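Long-range contacts in NDP-N-acetyl-D-galactosaminuronic acid dehydrogenase (Methanosarcina mazei Go1, PDB 3G79), which probably oxidises UDP-N-acetyl-alpha-D-mannosamine to UDP-N-acetyl-alpha-D-mannosaminouronate, using two molecules of NAD+ for each sugar nucleotide: residues Gly22-Gly27 / Val105-Gln110; Ala34-Asp39 / Glu78-Lys83; Leu47-Asn52 / Pro94-Ile99; Arg131-Tyr136 / Gln160-Glu165. All blocks are in the same frame, centred on the assembly; numbering follows the deposited sequence.

Overall arrangement
All four contacts lie in the NAD-binding domain, a Rossmann-type fold. Contact 1 is the buried heart, where neighbouring parallel strands 20-24 and 104-107 are tied by backbone hydrogen bonds. Contact 3 adjoins the same sheet one strand further over, but there strand 45-49 meets a loop, through rings and aliphatic chains. Contacts 2 and 4 are helix pairs about 28 Å apart between centres. Contact 2 is largely buried and carries a salt bridge at its margin; contact 4 is more exposed, with a glycine bringing the helices close and opposite charges merely near each other. Contacts 2 and 3 do not touch, whereas contact 1 touches each of the other three.

Contact 1: residues Gly22-Gly27 / Val105-Gln110; sequences GVLGMG and VTLAIQ
Leu24 and Val105 meet obliquely on one face of a parallel strand pair, CD1 of Leu24 pressed against CG1 of Val105 at a tight 3.3 Å. On the other face Val23 and Thr106 stand side by side and point the same way. The CG2 methyl of Thr106 settles into the fork of the valine, 3.6 Å from Val23 CG1 and 3.7 Å from Val23 CG2. Because CG1 of Val23 is anti to the backbone N (chi1 -179°), it can also reach the methyl of Ala108. Between the two faces runs the ladder: Thr106 N to Gly22 O at 2.9 Å, Leu24 N to Thr106 O at 2.8 Å and Ala108 N to Leu24 O at 2.9 Å. Strand pairing ends after Leu24 and Leu107, but the chains stay close, and the bare alpha carbon of Gly25 is the hollow that Ile109 fills, with Ile109 CG1 3.6 Å from Gly25 CA; a beta carbon there would clash with Ile109 and with Ala108 O. A water links the two carbonyls, donating to Gly25 O and, at 2.6 Å, to Ala108 O. Gly25 and Gly27 fit the GxGxxG turn of Rossmann folds, consistent with NAD binding. Strands 45-49 and 142-145 extend the sheet beyond the pair, Val133 of helix 124-136 covers Leu24 and Val105, and Ala34 and Phe37 of helix 30-39 pack on Val23.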
loop_
_atom_site.group_PDB
_atom_site.type_symbol
_atom_site.label_atom_id
_atom_site.label_comp_id
_atom_site.label_asym_id
_atom_site.label_seq_id
_atom_site.Cartn_x
_atom_site.Cartn_y
_atom_site.Cartn_z
ATOM N N GLY A 22 -27.571 -7.845 -26.792
ATOM C CA GLY A 22 -26.750 -7.751 -27.989
ATOM C C GLY A 22 -25.339 -7.513 -27.528
ATOM O O GLY A 22 -25.127 -6.837 -26.520
ATOM N N VAL A 23 -24.372 -8.125 -28.205
ATOM C CA VAL A 23 -22.969 -7.733 -27.973
ATOM C C VAL A 23 -22.320 -7.238 -29.255
ATOM O O VAL A 23 -22.463 -7.868 -30.316
ATOM C CB VAL A 23 -22.170 -8.854 -27.342
ATOM C CG1 VAL A 23 -20.771 -8.419 -27.104
ATOM C CG2 VAL A 23 -22.814 -9.252 -26.012
ATOM N N LEU A 24 -21.680 -6.081 -29.167
ATOM C CA LEU A 24 -20.920 -5.540 -30.280
ATOM C C LEU A 24 -19.453 -5.736 -29.983
ATOM O O LEU A 24 -18.976 -5.333 -28.898
ATOM C CB LEU A 24 -21.168 -4.043 -30.451
ATOM C CG LEU A 24 -22.320 -3.507 -31.283
ATOM C CD1 LEU A 24 -23.552 -3.454 -30.462
ATOM C CD2 LEU A 24 -21.969 -2.129 -31.765
ATOM N N GLY A 25 -18.729 -6.321 -30.941
ATOM C CA GLY A 25 -17.289 -6.557 -30.745
ATOM C C GLY A 25 -17.000 -8.044 -30.628
ATOM O O GLY A 25 -16.806 -8.593 -29.504
ATOM N N MET A 26 -16.968 -8.711 -31.785
ATOM C CA MET A 26 -16.703 -10.136 -31.773
ATOM C C MET A 26 -15.188 -10.460 -31.638
ATOM O O MET A 26 -14.573 -11.062 -32.517
ATOM C CB MET A 26 -17.405 -10.831 -32.941
ATOM C CG MET A 26 -18.945 -10.830 -32.825
ATOM S SD MET A 26 -19.677 -11.513 -31.286
ATOM C CE MET A 26 -20.329 -12.955 -31.900
ATOM N N GLY A 27 -14.612 -10.059 -30.495
ATOM C CA GLY A 27 -13.174 -10.215 -30.228
ATOM C C GLY A 27 -12.852 -11.138 -29.061
ATOM O O GLY A 27 -13.702 -11.927 -28.622
ATOM N N VAL A 105 -27.802 -3.776 -24.899
ATOM C CA VAL A 105 -26.673 -3.938 -25.783
ATOM C C VAL A 105 -25.423 -3.566 -25.033
ATOM O O VAL A 105 -25.379 -2.550 -24.362
ATOM C CB VAL A 105 -26.743 -3.036 -27.003
ATOM C CG1 VAL A 105 -25.643 -3.370 -27.961
ATOM C CG2 VAL A 105 -28.051 -3.208 -27.676
ATOM N N THR A 106 -24.398 -4.379 -25.244
ATOM C CA THR A 106 -23.074 -4.240 -24.664
ATOM C C THR A 106 -22.007 -3.921 -25.760
ATOM O O THR A 106 -22.022 -4.521 -26.857
ATOM C CB THR A 106 -22.798 -5.536 -23.899
ATOM O OG1 THR A 106 -22.782 -5.269 -22.501
ATOM C CG2 THR A 106 -21.545 -6.190 -24.340
ATOM N N LEU A 107 -21.126 -2.957 -25.470
ATOM C CA LEU A 107 -19.963 -2.640 -26.318
ATOM C C LEU A 107 -18.713 -3.158 -25.709
ATOM O O LEU A 107 -18.192 -2.584 -24.750
ATOM C CB LEU A 107 -19.766 -1.135 -26.513
ATOM C CG LEU A 107 -20.993 -0.599 -27.233
ATOM C CD1 LEU A 107 -21.760 0.297 -26.286
ATOM C CD2 LEU A 107 -20.545 0.108 -28.471
ATOM N N ALA A 108 -18.226 -4.224 -26.323
ATOM C CA ALA A 108 -17.083 -4.986 -25.865
ATOM C C ALA A 108 -16.034 -4.951 -26.953
ATOM O O ALA A 108 -15.542 -5.966 -27.397
ATOM C CB ALA A 108 -17.531 -6.455 -25.558
ATOM N N ILE A 109 -15.689 -3.760 -27.390
ATOM C CA ILE A 109 -14.908 -3.638 -28.590
ATOM C C ILE A 109 -13.469 -3.428 -28.171
ATOM O O ILE A 109 -13.200 -2.550 -27.330
ATOM C CB ILE A 109 -15.467 -2.507 -29.452
ATOM C CG1 ILE A 109 -16.707 -2.996 -30.207
ATOM C CG2 ILE A 109 -14.392 -1.955 -30.408
ATOM C CD1 ILE A 109 -17.531 -1.917 -30.866
ATOM N N GLN A 110 -12.554 -4.250 -28.708
ATOM C CA GLN A 110 -11.131 -4.090 -28.425
ATOM C C GLN A 110 -10.783 -2.606 -28.519
ATOM O O GLN A 110 -11.173 -1.914 -29.460
ATOM C CB GLN A 110 -10.246 -4.964 -29.347
ATOM C CG GLN A 110 -10.042 -6.448 -28.837
ATOM C CD GLN A 110 -9.609 -7.485 -29.938
ATOM O OE1 GLN A 110 -9.834 -8.707 -29.794
ATOM N NE2 GLN A 110 -9.000 -6.989 -31.030
HETATM O O HOH W 1 -14.172 -7.996 -28.163
#

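Contact 2: residues Ala34-Asp39 / Glu78-Lys83; sequences AVLFAD and EELIGK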
loop_
_atom_site.group_PDB
_atom_site.type_symbol
_atom_site.label_atom_id
_atom_site.label_comp_id
_atom_site.label_asym_id
_atom_site.label_seq_id
_atom_site.Cartn_x
_atom_site.Cartn_y
_atom_site.Cartn_z
ATOM N N ALA A 34 -20.713 -12.583 -24.872
ATOM C CA ALA A 34 -21.983 -12.761 -25.571
ATOM C C ALA A 34 -22.451 -14.154 -25.316
ATOM O O ALA A 34 -23.637 -14.434 -25.190
ATOM C CB ALA A 34 -21.815 -12.579 -27.048
ATOM N N VAL A 35 -21.494 -15.042 -25.197
ATOM C CA VAL A 35 -21.824 -16.444 -25.266
ATOM C C VAL A 35 -22.149 -16.955 -23.860
ATOM O O VAL A 35 -22.932 -17.899 -23.695
ATOM C CB VAL A 35 -20.697 -17.148 -26.053
ATOM C CG1 VAL A 35 -20.283 -18.422 -25.454
ATOM C CG2 VAL A 35 -21.068 -17.241 -27.550
ATOM N N LEU A 36 -21.615 -16.259 -22.851
ATOM C CA LEU A 36 -21.981 -16.502 -21.475
ATOM C C LEU A 36 -23.421 -16.027 -21.217
ATOM O O LEU A 36 -24.223 -16.759 -20.608
ATOM C CB LEU A 36 -20.997 -15.782 -20.550
ATOM C CG LEU A 36 -19.871 -16.483 -19.782
ATOM C CD1 LEU A 36 -19.726 -17.939 -20.101
ATOM C CD2 LEU A 36 -18.564 -15.766 -20.012
ATOM N N PHE A 37 -23.752 -14.826 -21.706
ATOM C CA PHE A 37 -25.121 -14.317 -21.632
ATOM C C PHE A 37 -26.090 -15.325 -22.252
ATOM O O PHE A 37 -27.123 -15.622 -21.666
ATOM C CB PHE A 37 -25.280 -13.014 -22.420
ATOM C CG PHE A 37 -24.663 -11.793 -21.781
ATOM C CD1 PHE A 37 -24.803 -11.538 -20.411
ATOM C CD2 PHE A 37 -24.004 -10.848 -22.590
ATOM C CE1 PHE A 37 -24.240 -10.375 -19.847
ATOM C CE2 PHE A 37 -23.455 -9.685 -22.048
ATOM C CZ PHE A 37 -23.553 -9.453 -20.664
ATOM N N ALA A 38 -25.758 -15.858 -23.432
ATOM C CA ALA A 38 -26.698 -16.712 -24.140
ATOM C C ALA A 38 -26.908 -18.069 -23.415
ATOM O O ALA A 38 -27.975 -18.674 -23.500
ATOM C CB ALA A 38 -26.288 -16.889 -25.640
ATOM N N ASP A 39 -25.902 -18.513 -22.662
ATOM C CA ASP A 39 -26.017 -19.760 -21.890
ATOM C C ASP A 39 -26.831 -19.577 -20.602
ATOM O O ASP A 39 -27.286 -20.539 -20.026
ATOM C CB ASP A 39 -24.621 -20.330 -21.539
ATOM C CG ASP A 39 -24.698 -21.748 -20.990
ATOM O OD1 ASP A 39 -24.044 -22.023 -19.938
ATOM O OD2 ASP A 39 -25.446 -22.576 -21.598
ATOM N N GLU A 78 -15.061 -22.813 -27.471
ATOM C CA GLU A 78 -15.687 -23.449 -28.633
ATOM C C GLU A 78 -16.889 -24.345 -28.265
ATOM O O GLU A 78 -17.851 -24.464 -29.040
ATOM C CB GLU A 78 -14.642 -24.225 -29.439
ATOM C CG GLU A 78 -15.180 -24.772 -30.752
ATOM C CD GLU A 78 -14.253 -24.528 -31.953
ATOM O OE1 GLU A 78 -13.267 -23.743 -31.843
ATOM O OE2 GLU A 78 -14.540 -25.120 -33.010
ATOM N N GLU A 79 -16.839 -24.968 -27.084
ATOM C CA GLU A 79 -17.934 -25.854 -26.646
ATOM C C GLU A 79 -19.137 -25.021 -26.170
ATOM O O GLU A 79 -20.286 -25.376 -26.413
ATOM C CB GLU A 79 -17.468 -26.836 -25.560
ATOM C CG GLU A 79 -16.378 -27.835 -26.023
ATOM C CD GLU A 79 -14.922 -27.301 -25.896
ATOM O OE1 GLU A 79 -13.993 -28.146 -25.890
ATOM O OE2 GLU A 79 -14.702 -26.059 -25.813
ATOM N N LEU A 80 -18.842 -23.904 -25.514
ATOM C CA LEU A 80 -19.858 -22.958 -25.117
ATOM C C LEU A 80 -20.616 -22.409 -26.351
ATOM O O LEU A 80 -21.840 -22.469 -26.387
ATOM C CB LEU A 80 -19.235 -21.844 -24.272
ATOM C CG LEU A 80 -20.214 -20.881 -23.593
ATOM C CD1 LEU A 80 -21.367 -21.612 -22.918
ATOM C CD2 LEU A 80 -19.492 -19.944 -22.616
ATOM N N ILE A 81 -19.878 -21.922 -27.356
ATOM C CA ILE A 81 -20.448 -21.463 -28.628
ATOM C C ILE A 81 -21.299 -22.569 -29.241
ATOM O O ILE A 81 -22.449 -22.345 -29.641
ATOM C CB ILE A 81 -19.352 -21.089 -29.621
ATOM C CG1 ILE A 81 -18.428 -19.977 -29.047
ATOM C CG2 ILE A 81 -19.984 -20.697 -30.952
ATOM C CD1 ILE A 81 -17.038 -19.945 -29.628
ATOM N N GLY A 82 -20.764 -23.782 -29.265
ATOM C CA GLY A 82 -21.484 -24.906 -29.879
ATOM C C GLY A 82 -22.836 -25.144 -29.234
ATOM O O GLY A 82 -23.835 -25.376 -29.922
ATOM N N LYS A 83 -22.853 -25.016 -27.910
ATOM C CA LYS A 83 -23.984 -25.375 -27.071
ATOM C C LYS A 83 -25.072 -24.345 -27.280
ATOM O O LYS A 83 -26.222 -24.683 -27.590
ATOM C CB LYS A 83 -23.522 -25.400 -25.591
ATOM C CG LYS A 83 -24.612 -25.466 -24.519
ATOM C CD LYS A 83 -23.940 -25.401 -23.123
ATOM C CE LYS A 83 -24.869 -25.892 -21.973
ATOM N NZ LYS A 83 -26.041 -25.004 -21.563
#
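Segments 34-39 and 78-83 are helical and run at 47° to each other with their axes 9.5 Å apart, Val35 and Ile81 being the residues whose alpha carbons come nearest. The first belongs to helix 30-39, which follows the opening strand and glycine-rich turn of the Rossmann domain; the second belongs to helix 77-86, packed on its outer side. Leu80 is the bump that joins them. Its CG is anti to the backbone N (chi1 -171°), which carries the two methyls in among Val35, Leu36 and Asp39. Leu80 CD2 lies against Leu36 CD1, the two leucines roughly perpendicular, while Leu80 CD1 rests 3.8 Å from Asp39 CB. Val35 and Leu80 overlap alongside one another, pointing opposite ways; both this pair and the two leucines are modelled too close for their spacing to be trusted. The other valine methyl, CG2 of Val35, touches Ile81 CG1 at 4.1 Å. Val84, one residue further along, also touches Val35 and Asp39, while Ala34 and Phe37 pack on the sheet. At the more open margin Asp39 and Lys83 form a salt bridge. With an alanine in place of Asp39, the Lys83 ammonium is likely to lose its mate here and its chain to swing more freely. The lysine bends at its last torsion (chi4 -72°), and NZ of Lys83 meets OD2 of Asp39 on the syn lone pair at 2.5 Å.

Contact 3: residues Leu47-Asn52 / Pro94-Ile99; sequences LGFQRN and PDFSRI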
loop_
_atom_site.group_PDB
_atom_site.type_symbol
_atom_site.label_atom_id
_atom_site.label_comp_id
_atom_site.label_asym_id
_atom_site.label_seq_id
_atom_site.Cartn_x
_atom_site.Cartn_y
_atom_site.Cartn_z
ATOM N N LEU A 47 -27.571 -11.506 -29.644
ATOM C CA LEU A 47 -27.048 -11.208 -30.954
ATOM C C LEU A 47 -25.655 -10.695 -30.773
ATOM O O LEU A 47 -25.406 -9.861 -29.895
ATOM C CB LEU A 47 -27.896 -10.128 -31.621
ATOM C CG LEU A 47 -29.371 -10.447 -31.920
ATOM C CD1 LEU A 47 -30.067 -9.219 -32.418
ATOM C CD2 LEU A 47 -29.564 -11.582 -32.930
ATOM N N GLY A 48 -24.733 -11.209 -31.578
ATOM C CA GLY A 48 -23.394 -10.663 -31.678
ATOM C C GLY A 48 -23.244 -9.929 -33.013
ATOM O O GLY A 48 -23.615 -10.443 -34.104
ATOM N N PHE A 49 -22.665 -8.741 -32.933
ATOM C CA PHE A 49 -22.623 -7.859 -34.058
ATOM C C PHE A 49 -21.236 -7.793 -34.683
ATOM O O PHE A 49 -20.244 -7.440 -34.010
ATOM C CB PHE A 49 -23.200 -6.494 -33.666
ATOM C CG PHE A 49 -24.681 -6.554 -33.431
ATOM C CD1 PHE A 49 -25.565 -6.502 -34.510
ATOM C CD2 PHE A 49 -25.191 -6.747 -32.135
ATOM C CE1 PHE A 49 -26.914 -6.618 -34.317
ATOM C CE2 PHE A 49 -26.541 -6.870 -31.934
ATOM C CZ PHE A 49 -27.406 -6.819 -33.010
ATOM N N GLN A 50 -21.206 -8.194 -35.964
ATOM C CA GLN A 50 -20.035 -8.119 -36.864
ATOM C C GLN A 50 -20.317 -7.612 -38.307
ATOM O O GLN A 50 -21.173 -8.144 -39.011
ATOM C CB GLN A 50 -19.391 -9.497 -36.994
ATOM C CG GLN A 50 -17.989 -9.589 -36.457
ATOM C CD GLN A 50 -17.013 -8.684 -37.167
ATOM O OE1 GLN A 50 -16.072 -8.183 -36.558
ATOM N NE2 GLN A 50 -17.235 -8.453 -38.429
ATOM N N ARG A 51 -19.578 -6.604 -38.751
ATOM C CA ARG A 51 -19.492 -6.237 -40.186
ATOM C C ARG A 51 -18.890 -7.403 -41.013
ATOM O O ARG A 51 -18.212 -8.262 -40.459
ATOM C CB ARG A 51 -18.556 -5.019 -40.308
ATOM C CG ARG A 51 -18.954 -3.897 -41.287
ATOM C CD ARG A 51 -17.709 -3.278 -41.919
ATOM N NE ARG A 51 -17.551 -1.828 -41.698
ATOM C CZ ARG A 51 -16.830 -1.261 -40.716
ATOM N NH1 ARG A 51 -16.191 -2.000 -39.807
ATOM N NH2 ARG A 51 -16.745 0.068 -40.642
ATOM N N ASN A 52 -19.116 -7.453 -42.326
ATOM C CA ASN A 52 -18.114 -8.104 -43.202
ATOM C C ASN A 52 -16.910 -7.189 -43.432
ATOM O O ASN A 52 -16.706 -6.693 -44.551
ATOM C CB ASN A 52 -18.664 -8.551 -44.558
ATOM C CG ASN A 52 -17.541 -8.899 -45.576
ATOM O OD1 ASN A 52 -17.730 -8.769 -46.790
ATOM N ND2 ASN A 52 -16.364 -9.315 -45.077
ATOM N N PRO A 94 -24.384 -9.234 -39.250
ATOM C CA PRO A 94 -23.822 -7.971 -39.815
ATOM C C PRO A 94 -24.846 -6.827 -39.785
ATOM O O PRO A 94 -24.553 -5.674 -40.139
ATOM C CB PRO A 94 -23.526 -8.367 -41.266
ATOM C CG PRO A 94 -24.629 -9.415 -41.578
ATOM C CD PRO A 94 -24.630 -10.238 -40.322
ATOM N N ASP A 95 -26.043 -7.173 -39.340
ATOM C CA ASP A 95 -27.185 -6.297 -39.412
ATOM C C ASP A 95 -27.470 -5.554 -38.083
ATOM O O ASP A 95 -28.300 -5.962 -37.269
ATOM C CB ASP A 95 -28.404 -7.108 -39.901
ATOM C CG ASP A 95 -29.620 -6.260 -40.071
ATOM O OD1 ASP A 95 -29.441 -5.012 -40.102
ATOM O OD2 ASP A 95 -30.726 -6.838 -40.181
ATOM N N PHE A 96 -26.810 -4.411 -37.938
ATOM C CA PHE A 96 -26.872 -3.565 -36.756
ATOM C C PHE A 96 -28.243 -2.989 -36.413
ATOM O O PHE A 96 -28.514 -2.627 -35.235
ATOM C CB PHE A 96 -25.896 -2.451 -36.933
ATOM C CG PHE A 96 -24.494 -2.867 -36.739
ATOM C CD1 PHE A 96 -23.872 -2.683 -35.509
ATOM C CD2 PHE A 96 -23.766 -3.425 -37.785
ATOM C CE1 PHE A 96 -22.547 -3.040 -35.328
ATOM C CE2 PHE A 96 -22.440 -3.793 -37.598
ATOM C CZ PHE A 96 -21.835 -3.608 -36.375
ATOM N N SER A 97 -29.093 -2.921 -37.441
ATOM C CA SER A 97 -30.468 -2.432 -37.318
ATOM C C SER A 97 -31.223 -3.226 -36.279
ATOM O O SER A 97 -32.090 -2.693 -35.594
ATOM C CB SER A 97 -31.207 -2.457 -38.675
ATOM O OG SER A 97 -31.763 -3.734 -38.943
ATOM N N ARG A 98 -30.887 -4.499 -36.160
ATOM C CA ARG A 98 -31.483 -5.368 -35.137
ATOM C C ARG A 98 -31.124 -5.045 -33.671
ATOM O O ARG A 98 -31.622 -5.701 -32.743
ATOM C CB ARG A 98 -31.064 -6.808 -35.374
ATOM C CG ARG A 98 -31.466 -7.399 -36.661
ATOM C CD ARG A 98 -31.649 -8.856 -36.345
ATOM N NE ARG A 98 -31.233 -9.723 -37.422
ATOM C CZ ARG A 98 -31.085 -11.037 -37.300
ATOM N NH1 ARG A 98 -31.325 -11.646 -36.121
ATOM N NH2 ARG A 98 -30.708 -11.728 -38.388
ATOM N N ILE A 99 -30.215 -4.107 -33.456
ATOM C CA ILE A 99 -30.020 -3.549 -32.114
ATOM C C ILE A 99 -31.405 -3.092 -31.644
ATOM O O ILE A 99 -31.811 -3.297 -30.480
ATOM C CB ILE A 99 -29.004 -2.363 -32.131
ATOM C CG1 ILE A 99 -27.566 -2.887 -32.311
ATOM C CG2 ILE A 99 -29.134 -1.482 -30.885
ATOM C CD1 ILE A 99 -26.650 -1.840 -32.927
#
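Phe49 and Ile99 pack obliquely where the second strand of the Rossmann domain, 45-49, passes the 3-10 turn that follows strand 90-93. The ring contacts dominate. CG of Phe49 stands anti to the carbonyl carbon (chi1 -70°), which brings the ring up to the turn at Asp95 O and Ile99. CG1 of Ile99 makes a CH-pi contact over one face of Phe49, 4.2 Å from the ring centroid and 18° off its normal. Phe96 lies oblique to Phe49, their planes 32° apart and their centroids at 5.6 Å, and Phe96 CE1 touches Phe49 CB at 3.9 Å. A polar atom joins in at the edge, where the backbone Asp95 O sits 3.3 Å from Phe49 CE1. Cutting Phe49 back to an alanine would probably open a gap between Ile99 and Phe96 and leave Asp95 O without its ring-edge neighbour. Aliphatic contact comes from Leu47, which lies across the Arg98 chain: Leu47 CD1 is 3.9 Å from Arg98 CB, and Leu47 CD2 reaches the guanidinium at NH1. Helix 124-136 closes over the turn, its Tyr136 touching Phe96, Ser97 and Ile99. Within the turn, the Ser97 hydroxyl OG donates to Asp95 OD1 at 2.9 Å, coming from the syn side but out of the carboxylate plane.

Contact 4: residues Arg131-Tyr136 / Gln160-Glu165; sequences RNVGKY and QILEEE
Two helices of the Rossmann-type NAD-binding domain, 124-136 and 154-166, come together where Gly134 faces Leu162 and Glu165. Over these segments the helix axes approach to 7.5 Å with 37° between their directions, and Gly134 CA lies only 4.2 Å from Leu162 CA. The glycine makes this closeness possible: a beta carbon on it would clash with Glu165 CB and sit tight against Ile161 O and Leu162 CA. Neighbouring side chains fill the hollow instead. Leu162 turns its CD1 methyl into it, 3.5 Å from Gly134 N, and the same methyl meets Val133 CG1 at 3.6 Å. One turn on from Leu162, the CB of Glu165 settles 3.6 Å from Gly134 C. Ile130, earlier in helix 124-136, touches both Ile161 and Leu162, and Phe174 adds a contact to Leu162, closing the buried side. Toward the surface the long polar residues work mainly through their carbons. Arg131 CG packs on Ile161 CG2 at 3.5 Å, and Arg131 CD lies near Glu165 OE2. The glutamate is bent at its second torsion (chi2 -79°), which brings the carboxylate near two basic residues. Neither is joined to it by a salt bridge: Arg131 NE is 4.6 Å from Glu165 OE2 and Lys135 NZ is 4.7 Å from Glu165 OE1, while the guanidinium and carboxylate planes stand 69° apart. The helices are thus held by close apolar packing against a bare glycine, with the charges probably adding a mild, undirected attraction at the surface side.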
loop_
_atom_site.group_PDB
_atom_site.type_symbol
_atom_site.label_atom_id
_atom_site.label_comp_id
_atom_site.label_asym_id
_atom_site.label_seq_id
_atom_site.Cartn_x
_atom_site.Cartn_y
_atom_site.Cartn_z
ATOM N N ARG A 131 -21.788 4.796 -32.016
ATOM C CA ARG A 131 -22.576 5.329 -33.123
ATOM C C ARG A 131 -23.592 4.283 -33.604
ATOM O O ARG A 131 -24.799 4.519 -33.589
ATOM C CB ARG A 131 -21.666 5.808 -34.255
ATOM C CG ARG A 131 -20.873 7.136 -33.965
ATOM C CD ARG A 131 -20.673 8.015 -35.242
ATOM N NE ARG A 131 -19.565 8.984 -35.221
ATOM C CZ ARG A 131 -18.324 8.719 -35.652
ATOM N NH1 ARG A 131 -17.381 9.667 -35.645
ATOM N NH2 ARG A 131 -18.000 7.493 -36.094
ATOM N N ASN A 132 -23.145 3.096 -33.989
ATOM C CA ASN A 132 -24.127 2.108 -34.426
ATOM C C ASN A 132 -25.233 1.872 -33.411
ATOM O O ASN A 132 -26.433 1.863 -33.770
ATOM C CB ASN A 132 -23.473 0.804 -34.796
ATOM C CG ASN A 132 -23.047 0.767 -36.238
ATOM O OD1 ASN A 132 -22.146 0.021 -36.569
ATOM N ND2 ASN A 132 -23.703 1.558 -37.115
ATOM N N VAL A 133 -24.834 1.680 -32.147
ATOM C CA VAL A 133 -25.799 1.662 -31.050
ATOM C C VAL A 133 -26.736 2.895 -31.038
ATOM O O VAL A 133 -27.965 2.741 -31.114
ATOM C CB VAL A 133 -25.104 1.450 -29.701
ATOM C CG1 VAL A 133 -26.093 1.604 -28.524
ATOM C CG2 VAL A 133 -24.512 0.090 -29.703
ATOM N N GLY A 134 -26.160 4.101 -30.941
ATOM C CA GLY A 134 -26.969 5.306 -30.933
ATOM C C GLY A 134 -27.961 5.291 -32.091
ATOM O O GLY A 134 -29.130 5.611 -31.913
ATOM N N LYS A 135 -27.481 4.883 -33.266
ATOM C CA LYS A 135 -28.228 4.883 -34.499
ATOM C C LYS A 135 -29.500 4.106 -34.376
ATOM O O LYS A 135 -30.491 4.460 -35.014
ATOM C CB LYS A 135 -27.379 4.288 -35.621
ATOM C CG LYS A 135 -27.995 4.333 -37.016
ATOM C CD LYS A 135 -26.975 4.814 -38.077
ATOM C CE LYS A 135 -25.752 3.874 -38.188
ATOM N NZ LYS A 135 -24.438 4.609 -38.273
ATOM N N TYR A 136 -29.492 3.041 -33.567
ATOM C CA TYR A 136 -30.663 2.149 -33.537
ATOM C C TYR A 136 -31.340 2.091 -32.151
ATOM O O TYR A 136 -32.334 1.382 -31.936
ATOM C CB TYR A 136 -30.303 0.770 -34.102
ATOM C CG TYR A 136 -29.957 0.786 -35.575
ATOM C CD1 TYR A 136 -30.956 0.986 -36.550
ATOM C CD2 TYR A 136 -28.639 0.614 -36.013
ATOM C CE1 TYR A 136 -30.653 1.017 -37.919
ATOM C CE2 TYR A 136 -28.323 0.640 -37.401
ATOM C CZ TYR A 136 -29.340 0.841 -38.334
ATOM O OH TYR A 136 -29.068 0.865 -39.679
ATOM N N GLN A 160 -22.915 11.639 -25.385
ATOM C CA GLN A 160 -23.058 12.592 -26.476
ATOM C C GLN A 160 -23.366 11.851 -27.799
ATOM O O GLN A 160 -24.402 12.050 -28.393
ATOM C CB GLN A 160 -21.811 13.483 -26.581
ATOM C CG GLN A 160 -21.959 14.901 -25.985
ATOM C CD GLN A 160 -21.447 15.063 -24.530
ATOM O OE1 GLN A 160 -20.635 15.956 -24.248
ATOM N NE2 GLN A 160 -21.933 14.218 -23.611
ATOM N N ILE A 161 -22.482 10.967 -28.231
ATOM C CA ILE A 161 -22.772 10.086 -29.355
ATOM C C ILE A 161 -24.129 9.374 -29.243
ATOM O O ILE A 161 -24.931 9.368 -30.187
ATOM C CB ILE A 161 -21.664 9.012 -29.549
ATOM C CG1 ILE A 161 -20.317 9.673 -29.802
ATOM C CG2 ILE A 161 -21.969 8.166 -30.758
ATOM C CD1 ILE A 161 -19.139 8.699 -29.853
ATOM N N LEU A 162 -24.386 8.728 -28.113
ATOM C CA LEU A 162 -25.649 8.028 -27.958
ATOM C C LEU A 162 -26.776 9.016 -28.162
ATOM O O LEU A 162 -27.771 8.694 -28.817
ATOM C CB LEU A 162 -25.772 7.351 -26.585
ATOM C CG LEU A 162 -25.362 5.876 -26.407
ATOM C CD1 LEU A 162 -25.342 5.083 -27.729
ATOM C CD2 LEU A 162 -24.039 5.748 -25.687
ATOM N N GLU A 163 -26.611 10.218 -27.615
ATOM C CA GLU A 163 -27.686 11.196 -27.635
ATOM C C GLU A 163 -27.851 11.876 -28.984
ATOM O O GLU A 163 -28.982 12.095 -29.396
ATOM C CB GLU A 163 -27.574 12.206 -26.489
ATOM C CG GLU A 163 -27.776 11.539 -25.121
ATOM C CD GLU A 163 -27.806 12.504 -23.952
ATOM O OE1 GLU A 163 -27.241 13.616 -24.037
ATOM O OE2 GLU A 163 -28.374 12.138 -22.912
ATOM N N GLU A 164 -26.744 12.192 -29.667
ATOM C CA GLU A 164 -26.781 12.842 -30.980
ATOM C C GLU A 164 -27.399 11.893 -31.993
ATOM O O GLU A 164 -28.164 12.317 -32.843
ATOM C CB GLU A 164 -25.386 13.225 -31.501
ATOM C CG GLU A 164 -24.584 14.262 -30.702
ATOM C CD GLU A 164 -23.068 14.322 -31.090
ATOM O OE1 GLU A 164 -22.511 13.309 -31.620
ATOM O OE2 GLU A 164 -22.434 15.382 -30.829
ATOM N N GLU A 165 -27.060 10.609 -31.922
ATOM C CA GLU A 165 -27.497 9.695 -32.969
ATOM C C GLU A 165 -28.968 9.311 -32.813
ATOM O O GLU A 165 -29.731 9.278 -33.796
ATOM C CB GLU A 165 -26.592 8.461 -33.031
ATOM C CG GLU A 165 -25.150 8.752 -33.455
ATOM C CD GLU A 165 -24.978 8.935 -34.963
ATOM O OE1 GLU A 165 -25.728 8.313 -35.752
ATOM O OE2 GLU A 165 -24.073 9.683 -35.363
#